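Local coordinates for Abbfa_003403 (Acinetobacter baumannii, PDB 4ZXH), which probably assembles a peptide as a four-domain nonribosomal peptide synthetase, with condensation, adenylation, phosphopantetheine-bearing carrier and thioesterase domains in one chain, at residues R395-Q400 against V418-T423; L24-I29 against S37-V42; S1184-D1189 against D1241-N1246. All coordinates share one frame; numbering follows the deposited sequence.

Interaction 1 of 3, residues R395-Q400 against V418-T423; sequences RQQEGQ and VLKYNT
Lys420 reaches from strand 414-422 into the loop 395-400, and its ammonium group is held by two consecutive backbone carbonyls there. NZ donates to Gln396 O at 2.8 Å and to Gln397 O at 2.7 Å. The two bonds differ in approach: at Gln396 O the C=O...N angle is 146° and NZ is tilted slightly from the carbonyl plane, whereas at Gln397 O the nitrogen stands above the carbonyl plane, 45° out of it. The lysine chain runs extended beyond CG, which carries NZ across to the loop and lays CE against both carbonyl oxygens. A third partner comes from the neighbouring strand, where Glu406 forms a salt bridge with the same NZ. Gln397 also brings its CB to within 3.5 Å of NZ, while its amide leads elsewhere; the bend at chi2 brings the Gln396 amide nitrogen near NZ, and its OE1 accepts from Val42 N. The loop braces itself as well. Arg395 takes Glu398 side-on, NE to OE2 at 2.9 Å on the syn lone pair and NH2 to OE1 at 3.2 Å, and Glu398 has further partners in Lys116 and Ser231. Gln400 NE2 bonds Ala38 O and makes a weaker link to Gln397 OE1; Gln400 also touches the bound phosphopantetheine. A buried lysine is thus satisfied by two carbonyl dipoles and one carboxylate, an environment that would be expected to keep it charged and that pins two successive carbonyls of the loop to strand 414-422.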
loop_
_atom_site.group_PDB
_atom_site.type_symbol
_atom_site.label_atom_id
_atom_site.label_comp_id
_atom_site.label_asym_id
_atom_site.label_seq_id
_atom_site.Cartn_x
_atom_site.Cartn_y
_atom_site.Cartn_z
ATOM N N ARG A 395 28.421 3.782 7.327
ATOM C CA ARG A 395 27.169 3.251 6.808
ATOM C C ARG A 395 26.974 3.730 5.355
ATOM O O ARG A 395 27.135 4.911 5.059
ATOM C CB ARG A 395 25.995 3.684 7.676
ATOM C CG ARG A 395 25.899 2.979 9.030
ATOM C CD ARG A 395 24.860 3.668 9.947
ATOM N NE ARG A 395 23.531 3.774 9.339
ATOM C CZ ARG A 395 22.495 4.414 9.878
ATOM N NH1 ARG A 395 22.608 5.026 11.048
ATOM N NH2 ARG A 395 21.335 4.439 9.240
ATOM N N GLN A 396 26.669 2.818 4.440
ATOM C CA GLN A 396 26.493 3.219 3.046
ATOM C C GLN A 396 25.605 2.242 2.260
ATOM O O GLN A 396 25.371 1.105 2.685
ATOM C CB GLN A 396 27.862 3.379 2.366
ATOM C CG GLN A 396 28.740 2.159 2.393
ATOM C CD GLN A 396 28.631 1.387 1.102
ATOM O OE1 GLN A 396 28.882 1.929 0.015
ATOM N NE2 GLN A 396 28.205 0.126 1.200
ATOM N N GLN A 397 25.122 2.708 1.111
ATOM C CA GLN A 397 24.073 2.031 0.334
ATOM C C GLN A 397 22.964 1.432 1.213
ATOM O O GLN A 397 22.779 0.211 1.273
ATOM C CB GLN A 397 24.639 0.912 -0.553
ATOM C CG GLN A 397 26.022 1.148 -1.158
ATOM C CD GLN A 397 26.303 0.395 -2.455
ATOM O OE1 GLN A 397 25.518 -0.417 -2.914
ATOM N NE2 GLN A 397 27.508 0.570 -2.953
ATOM N N GLU A 398 22.214 2.281 1.892
ATOM C CA GLU A 398 21.127 1.770 2.712
ATOM C C GLU A 398 19.770 2.040 2.075
ATOM O O GLU A 398 19.533 3.122 1.529
ATOM C CB GLU A 398 21.198 2.365 4.117
ATOM C CG GLU A 398 22.431 1.921 4.849
ATOM C CD GLU A 398 22.618 2.607 6.184
ATOM O OE1 GLU A 398 22.256 3.799 6.294
ATOM O OE2 GLU A 398 23.173 1.964 7.111
ATOM N N GLY A 399 18.896 1.039 2.127
ATOM C CA GLY A 399 17.519 1.188 1.694
ATOM C C GLY A 399 17.235 0.803 0.253
ATOM O O GLY A 399 16.296 1.316 -0.365
ATOM N N GLN A 400 18.038 -0.094 -0.295
ATOM C CA GLN A 400 17.786 -0.561 -1.645
ATOM C C GLN A 400 16.592 -1.481 -1.655
ATOM O O GLN A 400 15.729 -1.375 -2.527
ATOM C CB GLN A 400 19.003 -1.285 -2.209
ATOM C CG GLN A 400 20.135 -0.353 -2.546
ATOM C CD GLN A 400 21.379 -1.109 -2.904
ATOM O OE1 GLN A 400 21.376 -2.345 -2.913
ATOM N NE2 GLN A 400 22.460 -0.376 -3.219
ATOM N N VAL A 418 26.810 -7.972 7.202
ATOM C CA VAL A 418 26.036 -6.768 7.436
ATOM C C VAL A 418 24.602 -7.028 7.056
ATOM O O VAL A 418 24.329 -7.324 5.901
ATOM C CB VAL A 418 26.537 -5.562 6.614
ATOM C CG1 VAL A 418 25.888 -4.260 7.121
ATOM C CG2 VAL A 418 28.029 -5.453 6.686
ATOM N N LEU A 419 23.687 -6.923 8.017
ATOM C CA LEU A 419 22.265 -6.969 7.702
ATOM C C LEU A 419 21.755 -5.550 7.479
ATOM O O LEU A 419 21.731 -4.729 8.395
ATOM C CB LEU A 419 21.450 -7.655 8.807
ATOM C CG LEU A 419 19.958 -7.828 8.433
ATOM C CD1 LEU A 419 19.740 -8.880 7.365
ATOM C CD2 LEU A 419 19.116 -8.148 9.638
ATOM N N LYS A 420 21.369 -5.260 6.247
ATOM C CA LYS A 420 20.762 -3.974 5.925
ATOM C C LYS A 420 19.269 -4.129 5.926
ATOM O O LYS A 420 18.748 -5.109 5.384
ATOM C CB LYS A 420 21.245 -3.476 4.575
ATOM C CG LYS A 420 22.735 -3.175 4.599
ATOM C CD LYS A 420 23.079 -2.393 3.409
ATOM C CE LYS A 420 24.519 -2.079 3.354
ATOM N NZ LYS A 420 24.775 -1.532 1.995
ATOM N N TYR A 421 18.579 -3.174 6.542
ATOM C CA TYR A 421 17.131 -3.254 6.712
ATOM C C TYR A 421 16.476 -1.892 6.568
ATOM O O TYR A 421 17.024 -0.867 6.983
ATOM C CB TYR A 421 16.782 -3.856 8.073
ATOM C CG TYR A 421 17.221 -3.031 9.262
ATOM C CD1 TYR A 421 18.536 -3.071 9.726
ATOM C CD2 TYR A 421 16.321 -2.221 9.938
ATOM C CE1 TYR A 421 18.942 -2.304 10.830
ATOM C CE2 TYR A 421 16.715 -1.461 11.044
ATOM C CZ TYR A 421 18.018 -1.504 11.486
ATOM O OH TYR A 421 18.390 -0.741 12.582
ATOM N N ASN A 422 15.290 -1.900 5.977
ATOM C CA ASN A 422 14.497 -0.698 5.751
ATOM C C ASN A 422 13.851 -0.225 7.060
ATOM O O ASN A 422 13.016 -0.937 7.624
ATOM C CB ASN A 422 13.451 -1.022 4.681
ATOM C CG ASN A 422 12.617 0.165 4.270
ATOM O OD1 ASN A 422 12.246 1.017 5.086
ATOM N ND2 ASN A 422 12.283 0.212 2.986
ATOM N N THR A 423 14.217 0.965 7.537
ATOM C CA THR A 423 13.748 1.453 8.843
ATOM C C THR A 423 12.298 1.976 8.873
ATOM O O THR A 423 11.828 2.462 9.905
ATOM C CB THR A 423 14.647 2.581 9.382
ATOM O OG1 THR A 423 14.685 3.665 8.444
ATOM C CG2 THR A 423 16.024 2.081 9.610
#

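Interaction 2 of 3, residues L24-I29 against S37-V42; sequences LGIWYI and SAYNMV. With PNS (4'-phosphopantetheine), chain B.
Ile26 and Ile29, one helical turn apart, meet the phenol ring of Tyr39 from different directions. Ile26 lies over one face of the ring: its CG2 makes a CH-pi contact 4.2 Å from the ring centroid, 25° off the normal, and CD1 follows the ring outward to reach CE1 at 3.5 Å. The first torsion of Ile26, with CG2 opposite the backbone N, turns that methyl over the ring, and the bend at chi2 (-63°) brings CD1 to CE1. Ile29 crosses the tyrosine at about a right angle, placing CG2 4.1 Å from Tyr39 CE2 and CD1 3.8 Å from Tyr39 OH. The contact is apolar and buried, with no hydrogen bond between the two segments. Past the ring runs the 4'-phosphopantetheine arm: its C42 comes in at the ring edge, and N41 is 3.1 Å from Tyr39 OH. Further back, O35 of the arm lies 3.2 Å from Gly25 CA, so the arm passes the helix at a residue without a side chain, and Ile29 CD1 approaches N36. Helix 21-32 therefore forms one wall of the pantetheine passage, and Tyr39, in the type I turn just before strand 40-49, forms another. Strand 138-146 flanks the contact, its His146 touching both Ile26 and Tyr39, while the carrier-domain helix 1008-1022 packs against Tyr28 and Trp27, Ser1008 at its start touching Tyr28.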
loop_
_atom_site.group_PDB
_atom_site.type_symbol
_atom_site.label_atom_id
_atom_site.label_comp_id
_atom_site.label_asym_id
_atom_site.label_seq_id
_atom_site.Cartn_x
_atom_site.Cartn_y
_atom_site.Cartn_z
ATOM N N LEU A 24 20.166 1.091 -16.517
ATOM C CA LEU A 24 18.804 1.586 -16.625
ATOM C C LEU A 24 18.043 1.512 -15.306
ATOM O O LEU A 24 17.405 2.480 -14.893
ATOM C CB LEU A 24 18.075 0.797 -17.708
ATOM C CG LEU A 24 16.560 0.860 -17.803
ATOM C CD1 LEU A 24 16.121 2.277 -18.005
ATOM C CD2 LEU A 24 16.117 -0.028 -18.967
ATOM N N GLY A 25 18.121 0.370 -14.635
ATOM C CA GLY A 25 17.372 0.187 -13.405
ATOM C C GLY A 25 17.786 1.137 -12.295
ATOM O O GLY A 25 16.939 1.723 -11.628
ATOM N N ILE A 26 19.086 1.280 -12.070
ATOM C CA ILE A 26 19.548 2.213 -11.051
ATOM C C ILE A 26 19.163 3.639 -11.411
ATOM O O ILE A 26 18.643 4.394 -10.580
ATOM C CB ILE A 26 21.061 2.192 -10.880
ATOM C CG1 ILE A 26 21.606 0.758 -10.758
ATOM C CG2 ILE A 26 21.435 3.100 -9.741
ATOM C CD1 ILE A 26 21.116 0.030 -9.579
ATOM N N TRP A 27 19.456 4.004 -12.655
ATOM C CA TRP A 27 19.142 5.330 -13.161
ATOM C C TRP A 27 17.686 5.641 -12.892
ATOM O O TRP A 27 17.366 6.642 -12.240
ATOM C CB TRP A 27 19.434 5.421 -14.647
ATOM C CG TRP A 27 19.364 6.794 -15.176
ATOM C CD1 TRP A 27 20.405 7.671 -15.336
ATOM C CD2 TRP A 27 18.192 7.474 -15.645
ATOM N NE1 TRP A 27 19.948 8.855 -15.878
ATOM C CE2 TRP A 27 18.594 8.761 -16.071
ATOM C CE3 TRP A 27 16.838 7.121 -15.745
ATOM C CZ2 TRP A 27 17.692 9.692 -16.582
ATOM C CZ3 TRP A 27 15.946 8.048 -16.253
ATOM C CH2 TRP A 27 16.377 9.314 -16.673
ATOM N N TYR A 28 16.812 4.757 -13.367
ATOM C CA TYR A 28 15.377 4.937 -13.202
ATOM C C TYR A 28 14.981 5.190 -11.743
ATOM O O TYR A 28 14.223 6.118 -11.445
ATOM C CB TYR A 28 14.629 3.722 -13.750
ATOM C CG TYR A 28 13.127 3.847 -13.691
ATOM C CD1 TYR A 28 12.436 4.642 -14.597
ATOM C CD2 TYR A 28 12.397 3.160 -12.739
ATOM C CE1 TYR A 28 11.048 4.753 -14.543
ATOM C CE2 TYR A 28 11.025 3.269 -12.678
ATOM C CZ TYR A 28 10.346 4.062 -13.578
ATOM O OH TYR A 28 8.964 4.149 -13.503
ATOM N N ILE A 29 15.497 4.371 -10.839
ATOM C CA ILE A 29 15.152 4.504 -9.431
ATOM C C ILE A 29 15.540 5.895 -8.911
ATOM O O ILE A 29 14.776 6.518 -8.170
ATOM C CB ILE A 29 15.811 3.382 -8.594
ATOM C CG1 ILE A 29 15.236 2.035 -9.029
ATOM C CG2 ILE A 29 15.561 3.579 -7.109
ATOM C CD1 ILE A 29 15.806 0.848 -8.336
ATOM N N SER A 37 19.473 7.939 -1.728
ATOM C CA SER A 37 20.913 7.821 -1.584
ATOM C C SER A 37 21.328 6.358 -1.509
ATOM O O SER A 37 22.499 6.025 -1.314
ATOM C CB SER A 37 21.377 8.534 -0.339
ATOM O OG SER A 37 21.070 7.746 0.779
ATOM N N ALA A 38 20.361 5.473 -1.671
ATOM C CA ALA A 38 20.626 4.067 -1.451
ATOM C C ALA A 38 21.675 3.502 -2.415
ATOM O O ALA A 38 22.183 2.406 -2.184
ATOM C CB ALA A 38 19.327 3.273 -1.546
ATOM N N TYR A 39 21.997 4.233 -3.482
ATOM C CA TYR A 39 22.994 3.759 -4.449
ATOM C C TYR A 39 24.272 4.629 -4.494
ATOM O O TYR A 39 25.016 4.613 -5.472
ATOM C CB TYR A 39 22.360 3.664 -5.843
ATOM C CG TYR A 39 21.329 2.580 -5.907
ATOM C CD1 TYR A 39 21.705 1.247 -6.060
ATOM C CD2 TYR A 39 19.973 2.871 -5.767
ATOM C CE1 TYR A 39 20.756 0.233 -6.090
ATOM C CE2 TYR A 39 19.016 1.862 -5.793
ATOM C CZ TYR A 39 19.420 0.542 -5.951
ATOM O OH TYR A 39 18.481 -0.466 -5.995
ATOM N N ASN A 40 24.510 5.378 -3.421
ATOM C CA ASN A 40 25.757 6.106 -3.213
ATOM C C ASN A 40 26.853 5.210 -2.658
ATOM O O ASN A 40 26.977 5.098 -1.440
ATOM C CB ASN A 40 25.547 7.253 -2.222
ATOM C CG ASN A 40 24.700 8.367 -2.774
ATOM O OD1 ASN A 40 23.966 8.195 -3.736
ATOM N ND2 ASN A 40 24.796 9.527 -2.153
ATOM N N MET A 41 27.642 4.567 -3.520
ATOM C CA MET A 41 28.771 3.785 -3.034
ATOM C C MET A 41 29.810 4.702 -2.352
ATOM O O MET A 41 30.124 5.812 -2.833
ATOM C CB MET A 41 29.435 3.015 -4.160
ATOM C CG MET A 41 28.498 2.461 -5.205
ATOM S SD MET A 41 29.325 1.406 -6.378
ATOM C CE MET A 41 29.869 0.120 -5.272
ATOM N N VAL A 42 30.334 4.234 -1.229
ATOM C CA VAL A 42 31.250 5.026 -0.433
ATOM C C VAL A 42 32.386 4.180 0.081
ATOM O O VAL A 42 32.159 3.200 0.795
ATOM C CB VAL A 42 30.563 5.671 0.809
ATOM C CG1 VAL A 42 31.602 6.433 1.648
ATOM C CG2 VAL A 42 29.425 6.569 0.400
HETATM O O23 PNS B . 9.009 -0.950 -13.117
HETATM P P24 PNS B . 9.912 -0.861 -14.319
HETATM O O25 PNS B . 9.496 -1.565 -15.581
HETATM O O27 PNS B . 11.314 -1.497 -13.836
HETATM C C28 PNS B . 11.977 -0.993 -12.681
HETATM C C29 PNS B . 13.293 -1.732 -12.510
HETATM C C30 PNS B . 14.067 -1.506 -13.809
HETATM C C31 PNS B . 13.013 -3.220 -12.295
HETATM C C32 PNS B . 14.029 -1.185 -11.278
HETATM O O33 PNS B . 13.067 -1.084 -10.215
HETATM C C34 PNS B . 15.198 -2.078 -10.906
HETATM O O35 PNS B . 16.144 -2.270 -11.668
HETATM N N36 PNS B . 15.193 -2.655 -9.712
HETATM C C37 PNS B . 16.265 -3.529 -9.265
HETATM C C38 PNS B . 16.866 -2.914 -8.002
HETATM C C39 PNS B . 18.329 -3.229 -7.937
HETATM O O40 PNS B . 19.010 -3.250 -8.952
HETATM N N41 PNS B . 18.773 -3.471 -6.712
HETATM C C42 PNS B . 20.118 -3.797 -6.301
HETATM C C43 PNS B . 19.896 -4.278 -4.882
HETATM S S44 PNS B . 19.826 -6.074 -4.925
#

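Interaction 3 of 3, residues S1184-D1189 against D1241-N1246; sequences SWFARD and DTYLAN
Tyr1243 has CG opposite its backbone N (chi1 179°), a setting that sends the ring straight out from helix 1233-1251 toward helix 1179-1191, where Phe1186, with the same first torsion, sweeps back alongside it. The two side chains slide past each other in opposite directions. Phe1186 CD1 sits over one face of the tyrosine ring, 3.4 Å from Tyr1243 CG, and Phe1186 CB makes a CH-pi contact 4.1 Å from the ring centroid on the same ring. The two rings themselves meet obliquely, with centroids 4.9 Å apart and planes at 50°. Phe1186, which also meets the rings of Phe1236 and Phe1240, extends the aromatic packing at the root of the tyrosine, away from its hydroxyl. At the far end, Tyr1243 OH donates to Asp1189 OD2 at 2.8 Å, meeting that oxygen on its anti side and somewhat out of the carboxylate plane. Trp1185 CB rests 3.3 Å from the same hydroxyl, so a carboxylate oxygen and the CB of Trp1185 flank it. Asp1189 is tied on its other oxygen too: Arg1188 NE bonds OD1 at 2.8 Å in a salt bridge, which would hold the carboxylate in place as acceptor. The helix segments cross steeply, at 106°, with axes 11.0 Å apart. Both helices belong to the all-helical insertion between strands 1157-1163 and 1262-1267, consistent with the lid of an alpha/beta-hydrolase thioesterase; Asp1189 is in the neighbourhood of the putative Cys1137-His1297-Asp1164 triad but makes no contact with it.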
loop_
_atom_site.group_PDB
_atom_site.type_symbol
_atom_site.label_atom_id
_atom_site.label_comp_id
_atom_site.label_asym_id
_atom_site.label_seq_id
_atom_site.Cartn_x
_atom_site.Cartn_y
_atom_site.Cartn_z
ATOM N N SER A 1184 -29.005 24.533 -26.794
ATOM C CA SER A 1184 -29.592 23.233 -27.051
ATOM C C SER A 1184 -28.817 22.502 -28.160
ATOM O O SER A 1184 -28.466 21.320 -28.016
ATOM C CB SER A 1184 -31.053 23.353 -27.424
ATOM O OG SER A 1184 -31.509 22.078 -27.828
ATOM N N TRP A 1185 -28.522 23.213 -29.246
ATOM C CA TRP A 1185 -27.658 22.667 -30.291
ATOM C C TRP A 1185 -26.315 22.229 -29.733
ATOM O O TRP A 1185 -25.867 21.115 -29.990
ATOM C CB TRP A 1185 -27.433 23.679 -31.404
ATOM C CG TRP A 1185 -28.650 23.920 -32.214
ATOM C CD1 TRP A 1185 -29.853 23.278 -32.103
ATOM C CD2 TRP A 1185 -28.798 24.867 -33.264
ATOM N NE1 TRP A 1185 -30.744 23.780 -33.013
ATOM C CE2 TRP A 1185 -30.120 24.761 -33.742
ATOM C CE3 TRP A 1185 -27.943 25.804 -33.849
ATOM C CZ2 TRP A 1185 -30.602 25.540 -34.771
ATOM C CZ3 TRP A 1185 -28.431 26.590 -34.867
ATOM C CH2 TRP A 1185 -29.749 26.450 -35.317
ATOM N N PHE A 1186 -25.696 23.096 -28.948
ATOM C CA PHE A 1186 -24.384 22.800 -28.414
ATOM C C PHE A 1186 -24.389 21.540 -27.555
ATOM O O PHE A 1186 -23.468 20.709 -27.646
ATOM C CB PHE A 1186 -23.862 23.971 -27.597
ATOM C CG PHE A 1186 -22.530 23.712 -26.990
ATOM C CD1 PHE A 1186 -21.444 23.402 -27.798
ATOM C CD2 PHE A 1186 -22.353 23.779 -25.622
ATOM C CE1 PHE A 1186 -20.205 23.150 -27.252
ATOM C CE2 PHE A 1186 -21.104 23.533 -25.064
ATOM C CZ PHE A 1186 -20.025 23.209 -25.886
ATOM N N ALA A 1187 -25.431 21.389 -26.739
ATOM C CA ALA A 1187 -25.567 20.193 -25.911
ATOM C C ALA A 1187 -25.621 18.930 -26.785
ATOM O O ALA A 1187 -24.906 17.964 -26.535
ATOM C CB ALA A 1187 -26.795 20.294 -25.045
ATOM N N ARG A 1188 -26.450 18.969 -27.826
ATOM C CA ARG A 1188 -26.575 17.864 -28.769
ATOM C C ARG A 1188 -25.248 17.550 -29.466
ATOM O O ARG A 1188 -24.810 16.396 -29.479
ATOM C CB ARG A 1188 -27.655 18.173 -29.817
ATOM C CG ARG A 1188 -27.739 17.149 -30.937
ATOM C CD ARG A 1188 -28.443 17.700 -32.152
ATOM N NE ARG A 1188 -27.702 18.828 -32.715
ATOM C CZ ARG A 1188 -28.200 19.703 -33.581
ATOM N NH1 ARG A 1188 -29.459 19.598 -33.994
ATOM N NH2 ARG A 1188 -27.439 20.694 -34.020
ATOM N N ASP A 1189 -24.612 18.571 -30.035
ATOM C CA ASP A 1189 -23.359 18.390 -30.778
ATOM C C ASP A 1189 -22.188 18.019 -29.863
ATOM O O ASP A 1189 -21.148 17.541 -30.318
ATOM C CB ASP A 1189 -23.013 19.656 -31.581
ATOM C CG ASP A 1189 -24.081 19.997 -32.622
ATOM O OD1 ASP A 1189 -24.894 19.095 -32.924
ATOM O OD2 ASP A 1189 -24.107 21.150 -33.150
ATOM N N ASP A 1241 -17.965 29.099 -26.327
ATOM C CA ASP A 1241 -17.496 30.251 -27.113
ATOM C C ASP A 1241 -16.805 29.834 -28.413
ATOM O O ASP A 1241 -17.037 30.436 -29.468
ATOM C CB ASP A 1241 -16.548 31.119 -26.292
ATOM C CG ASP A 1241 -17.275 32.004 -25.286
ATOM O OD1 ASP A 1241 -18.540 32.095 -25.315
ATOM O OD2 ASP A 1241 -16.558 32.618 -24.461
ATOM N N THR A 1242 -15.962 28.806 -28.341
ATOM C CA THR A 1242 -15.368 28.227 -29.550
ATOM C C THR A 1242 -16.441 27.767 -30.539
ATOM O O THR A 1242 -16.397 28.104 -31.731
ATOM C CB THR A 1242 -14.441 27.052 -29.202
ATOM O OG1 THR A 1242 -13.294 27.569 -28.526
ATOM C CG2 THR A 1242 -13.982 26.329 -30.451
ATOM N N TYR A 1243 -17.408 27.017 -30.024
ATOM C CA TYR A 1243 -18.562 26.572 -30.792
ATOM C C TYR A 1243 -19.270 27.764 -31.466
ATOM O O TYR A 1243 -19.542 27.732 -32.680
ATOM C CB TYR A 1243 -19.519 25.794 -29.874
ATOM C CG TYR A 1243 -20.793 25.287 -30.534
ATOM C CD1 TYR A 1243 -20.780 24.128 -31.303
ATOM C CD2 TYR A 1243 -22.019 25.960 -30.361
ATOM C CE1 TYR A 1243 -21.930 23.663 -31.909
ATOM C CE2 TYR A 1243 -23.181 25.502 -30.948
ATOM C CZ TYR A 1243 -23.125 24.344 -31.722
ATOM O OH TYR A 1243 -24.253 23.851 -32.325
ATOM N N LEU A 1244 -19.538 28.824 -30.699
ATOM C CA LEU A 1244 -20.230 29.998 -31.245
ATOM C C LEU A 1244 -19.382 30.666 -32.319
ATOM O O LEU A 1244 -19.912 31.136 -33.318
ATOM C CB LEU A 1244 -20.578 31.013 -30.141
ATOM C CG LEU A 1244 -21.647 30.564 -29.138
ATOM C CD1 LEU A 1244 -21.778 31.547 -28.018
ATOM C CD2 LEU A 1244 -22.991 30.341 -29.800
ATOM N N ALA A 1245 -18.066 30.694 -32.108
ATOM C CA ALA A 1245 -17.142 31.392 -32.998
ATOM C C ALA A 1245 -17.103 30.725 -34.358
ATOM O O ALA A 1245 -17.135 31.387 -35.404
ATOM C CB ALA A 1245 -15.764 31.430 -32.397
ATOM N N ASN A 1246 -17.047 29.399 -34.341
ATOM C CA ASN A 1246 -17.063 28.651 -35.586
ATOM C C ASN A 1246 -18.406 28.813 -36.281
ATOM O O ASN A 1246 -18.468 28.846 -37.511
ATOM C CB ASN A 1246 -16.744 27.186 -35.328
ATOM C CG ASN A 1246 -15.260 26.954 -35.065
ATOM O OD1 ASN A 1246 -14.404 27.738 -35.501
ATOM N ND2 ASN A 1246 -14.947 25.865 -34.363
#

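Overall arrangement
Interactions 1 and 2 are neighbours in the condensation domain, their centres about 13 Å apart, and they join directly: side chains of loop 395-400 hydrogen-bond the backbone of 37-42, once as donor and once as acceptor. Interaction 2 lines the phosphopantetheine arm, and interaction 1 meets it through Gln400. Interaction 3 stands apart in the thioesterase domain, its centre about 61 Å from that of interaction 1 and 53 Å from that of interaction 2. Chemistry differs with place. Interaction 2 is fully buried and apolar; interaction 1, partly buried, ties loop to strand by a charged amine; interaction 3, also partly buried, mixes aromatic packing between helices with a single phenol-carboxylate bond.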